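Local structure of phosphoacetylglucosamine mutase (Aspergillus fumigatus, 4BJU) at residues R302-D307 with K447-T452. The protein catalyses the interconversion of N-acetylglucosamine 6-phosphate and N-acetylglucosamine 1-phosphate, probably as a step on the way to UDP-N-acetylglucosamine. Sequence-based numbering, arbitrary orientation.
Sequences RLLDGD and KEWLAT
Leu304 sets one methyl on the indole of Trp449 and against the side chain of Leu450. Leu304 CD2 lies over one face of the tryptophan, 3.9 Å from the centroid of the five-membered ring of Trp449 and 12° off the ring normal. This is a CH-pi contact. The other methyl, Leu304 CD1, reaches the six-membered part of the same ring system, 3.9 Å from Trp449 CE3. Trp449 CG stands anti to the backbone N (chi1 176°), and with this torsion the indole lies against Leu304. Its NE1 donates to Arg308 O in helix 306-323, which ties one edge of the indole to that helix, and Ile309 and Leu312 of that helix also touch it.

Leu450 extends the apolar patch along the strand. Leu450 CD2 meets Leu304 CD2 at 3.9 Å. Leu450 CD1 lies 4.1 Å from Arg302 CG, where the two side chains cross at about a right angle. Arg302 adds only its aliphatic part here; its NH1 forms a salt bridge with Asp296. No hydrogen bond joins the two segments.

Just past the strand, Asp305 is the N-cap of helix 306-323, with a weak bond from Asp307 N to Asp305 OD1. The contact is apolar helix-on-strand packing. The short helix 446-450 rests against strand 301-304, an outermost strand of a mixed five-stranded sheet, where the chain turns into helix 306-323 of this alpha/beta phosphohexomutase fold.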
ATOM      1  N   ARG A 302      13.225 -18.954  -0.241  1.00 22.60           N
ATOM      2  CA  ARG A 302      11.926 -19.034  -0.889  1.00 23.07           C
ATOM      3  C   ARG A 302      11.029 -17.862  -0.526  1.00 22.54           C
ATOM      4  O   ARG A 302      10.602 -17.731   0.619  1.00 22.46           O
ATOM      5  CB  ARG A 302      11.250 -20.370  -0.584  1.00 23.38           C
ATOM      6  CG  ARG A 302      11.180 -21.299  -1.791  1.00 23.68           C
ATOM      7  CD  ARG A 302      12.346 -22.256  -1.949  1.00 23.91           C
ATOM      8  NE  ARG A 302      12.651 -22.354  -3.376  1.00 24.90           N
ATOM      9  CZ  ARG A 302      13.385 -23.291  -3.972  1.00 23.78           C
ATOM     10  NH1 ARG A 302      13.919 -24.292  -3.289  1.00 24.27           N
ATOM     11  NH2 ARG A 302      13.571 -23.223  -5.280  1.00 22.89           N
ATOM     12  N   LEU A 303      10.760 -17.016  -1.517  1.00 22.28           N
ATOM     13  CA  LEU A 303       9.870 -15.857  -1.367  1.00 20.47           C
ATOM     14  C   LEU A 303       8.386 -16.211  -1.424  1.00 19.87           C
ATOM     15  O   LEU A 303       7.963 -17.000  -2.256  1.00 18.69           O
ATOM     16  CB  LEU A 303      10.171 -14.787  -2.421  1.00 20.19           C
ATOM     17  CG  LEU A 303       9.485 -13.422  -2.206  1.00 21.00           C
ATOM     18  CD1 LEU A 303       9.953 -12.741  -0.925  1.00 21.59           C
ATOM     19  CD2 LEU A 303       9.685 -12.493  -3.384  1.00 21.14           C
ATOM     20  N   LEU A 304       7.613 -15.603  -0.518  1.00 19.63           N
ATOM     21  CA  LEU A 304       6.150 -15.668  -0.527  1.00 18.79           C
ATOM     22  C   LEU A 304       5.611 -14.227  -0.540  1.00 19.24           C
ATOM     23  O   LEU A 304       5.394 -13.617   0.505  1.00 19.66           O
ATOM     24  CB  LEU A 304       5.633 -16.480   0.664  1.00 17.61           C
ATOM     25  CG  LEU A 304       5.946 -17.990   0.633  1.00 17.90           C
ATOM     26  CD1 LEU A 304       6.221 -18.550   2.026  1.00 17.66           C
ATOM     27  CD2 LEU A 304       4.847 -18.790  -0.051  1.00 17.36           C
ATOM     28  N   ASP A 305       5.431 -13.680  -1.738  1.00 19.09           N
ATOM     29  CA  ASP A 305       5.202 -12.254  -1.882  1.00 18.87           C
ATOM     30  C   ASP A 305       3.703 -11.915  -1.799  1.00 18.34           C
ATOM     31  O   ASP A 305       2.903 -12.758  -1.396  1.00 17.85           O
ATOM     32  CB  ASP A 305       5.865 -11.733  -3.173  1.00 20.20           C
ATOM     33  CG  ASP A 305       5.199 -12.258  -4.451  1.00 20.85           C
ATOM     34  OD1 ASP A 305       4.142 -12.907  -4.363  1.00 21.03           O
ATOM     35  OD2 ASP A 305       5.738 -12.011  -5.554  1.00 22.51           O
ATOM     36  N   GLY A 306       3.343 -10.689  -2.174  1.00 17.74           N
ATOM     37  CA  GLY A 306       1.961 -10.211  -2.120  1.00 18.54           C
ATOM     38  C   GLY A 306       0.945 -11.110  -2.807  1.00 19.39           C
ATOM     39  O   GLY A 306      -0.136 -11.347  -2.281  1.00 18.31           O
ATOM     40  N   ASP A 307       1.284 -11.615  -3.982  1.00 20.75           N
ATOM     41  CA  ASP A 307       0.377 -12.500  -4.707  1.00 23.41           C
ATOM     42  C   ASP A 307       0.143 -13.826  -3.963  1.00 23.93           C
ATOM     43  O   ASP A 307      -1.001 -14.270  -3.816  1.00 23.74           O
ATOM     44  CB  ASP A 307       0.878 -12.724  -6.132  1.00 25.47           C
ATOM     45  CG  ASP A 307       0.795 -11.464  -6.983  1.00 27.91           C
ATOM     46  OD1 ASP A 307      -0.191 -10.698  -6.848  1.00 30.45           O
ATOM     47  OD2 ASP A 307       1.707 -11.246  -7.804  1.00 29.48           O
ATOM     48  N   LYS A 447       6.204 -24.351   3.756  1.00 25.92           N
ATOM     49  CA  LYS A 447       6.434 -25.185   2.570  1.00 26.50           C
ATOM     50  C   LYS A 447       5.147 -25.721   1.912  1.00 24.36           C
ATOM     51  O   LYS A 447       5.079 -25.801   0.687  1.00 22.01           O
ATOM     52  CB  LYS A 447       7.523 -26.257   2.780  1.00 28.50           C
ATOM     53  CG  LYS A 447       7.241 -27.337   3.811  1.00 34.30           C
ATOM     54  CD  LYS A 447       8.263 -28.465   3.677  1.00 37.47           C
ATOM     55  CE  LYS A 447       8.533 -29.165   5.008  1.00 40.20           C
ATOM     56  NZ  LYS A 447       9.441 -30.356   4.883  1.00 37.46           N
ATOM     57  N   GLU A 448       4.128 -26.033   2.715  1.00 23.42           N
ATOM     58  CA  GLU A 448       2.819 -26.405   2.169  1.00 23.84           C
ATOM     59  C   GLU A 448       2.125 -25.244   1.438  1.00 23.21           C
ATOM     60  O   GLU A 448       1.485 -25.460   0.409  1.00 22.53           O
ATOM     61  CB  GLU A 448       1.911 -27.001   3.243  1.00 26.09           C
ATOM     62  CG  GLU A 448       2.340 -28.378   3.724  1.00 29.58           C
ATOM     63  CD  GLU A 448       1.694 -28.782   5.041  1.00 31.36           C
ATOM     64  OE1 GLU A 448       2.042 -28.199   6.093  1.00 32.94           O
ATOM     65  OE2 GLU A 448       0.843 -29.693   5.026  1.00 32.37           O
ATOM     66  N   TRP A 449       2.264 -24.026   1.968  1.00 22.29           N
ATOM     67  CA  TRP A 449       1.770 -22.802   1.310  1.00 21.50           C
ATOM     68  C   TRP A 449       2.443 -22.533  -0.042  1.00 20.94           C
ATOM     69  O   TRP A 449       1.765 -22.254  -1.024  1.00 21.30           O
ATOM     70  CB  TRP A 449       1.919 -21.597   2.258  1.00 21.22           C
ATOM     71  CG  TRP A 449       1.540 -20.218   1.715  1.00 20.86           C
ATOM     72  CD1 TRP A 449       0.796 -19.927   0.589  1.00 20.73           C
ATOM     73  CD2 TRP A 449       1.861 -18.950   2.316  1.00 20.37           C
ATOM     74  NE1 TRP A 449       0.662 -18.557   0.457  1.00 20.26           N
ATOM     75  CE2 TRP A 449       1.300 -17.941   1.501  1.00 19.76           C
ATOM     76  CE3 TRP A 449       2.577 -18.573   3.464  1.00 20.00           C
ATOM     77  CZ2 TRP A 449       1.433 -16.585   1.796  1.00 20.61           C
ATOM     78  CZ3 TRP A 449       2.713 -17.219   3.755  1.00 19.78           C
ATOM     79  CH2 TRP A 449       2.135 -16.241   2.930  1.00 20.01           C
ATOM     80  N   LEU A 450       3.769 -22.605  -0.088  1.00 20.58           N
ATOM     81  CA  LEU A 450       4.517 -22.501  -1.353  1.00 20.06           C
ATOM     82  C   LEU A 450       4.126 -23.595  -2.342  1.00 18.86           C
ATOM     83  O   LEU A 450       4.058 -23.351  -3.544  1.00 19.05           O
ATOM     84  CB  LEU A 450       6.029 -22.571  -1.091  1.00 20.17           C
ATOM     85  CG  LEU A 450       7.099 -22.011  -2.063  1.00 21.15           C
ATOM     86  CD1 LEU A 450       7.724 -23.087  -2.928  1.00 20.85           C
ATOM     87  CD2 LEU A 450       6.649 -20.815  -2.903  1.00 19.86           C
ATOM     88  N   ALA A 451       3.875 -24.800  -1.840  1.00 18.33           N
ATOM     89  CA  ALA A 451       3.531 -25.933  -2.715  1.00 18.60           C
ATOM     90  C   ALA A 451       2.160 -25.791  -3.392  1.00 18.31           C
ATOM     91  O   ALA A 451       1.874 -26.530  -4.333  1.00 17.28           O
ATOM     92  CB  ALA A 451       3.614 -27.255  -1.959  1.00 18.69           C
ATOM     93  N   THR A 452       1.353 -24.829  -2.926  1.00 18.32           N
ATOM     94  CA  THR A 452      -0.030 -24.617  -3.383  1.00 19.65           C
ATOM     95  C   THR A 452      -0.190 -24.487  -4.916  1.00 19.42           C
ATOM     96  O   THR A 452      -1.155 -24.969  -5.486  1.00 19.22           O
ATOM     97  CB  THR A 452      -0.710 -23.443  -2.626  1.00 20.79           C
ATOM     98  OG1 THR A 452      -2.056 -23.291  -3.084  1.00 23.45           O
ATOM     99  CG2 THR A 452       0.022 -22.122  -2.855  1.00 21.33           C
TER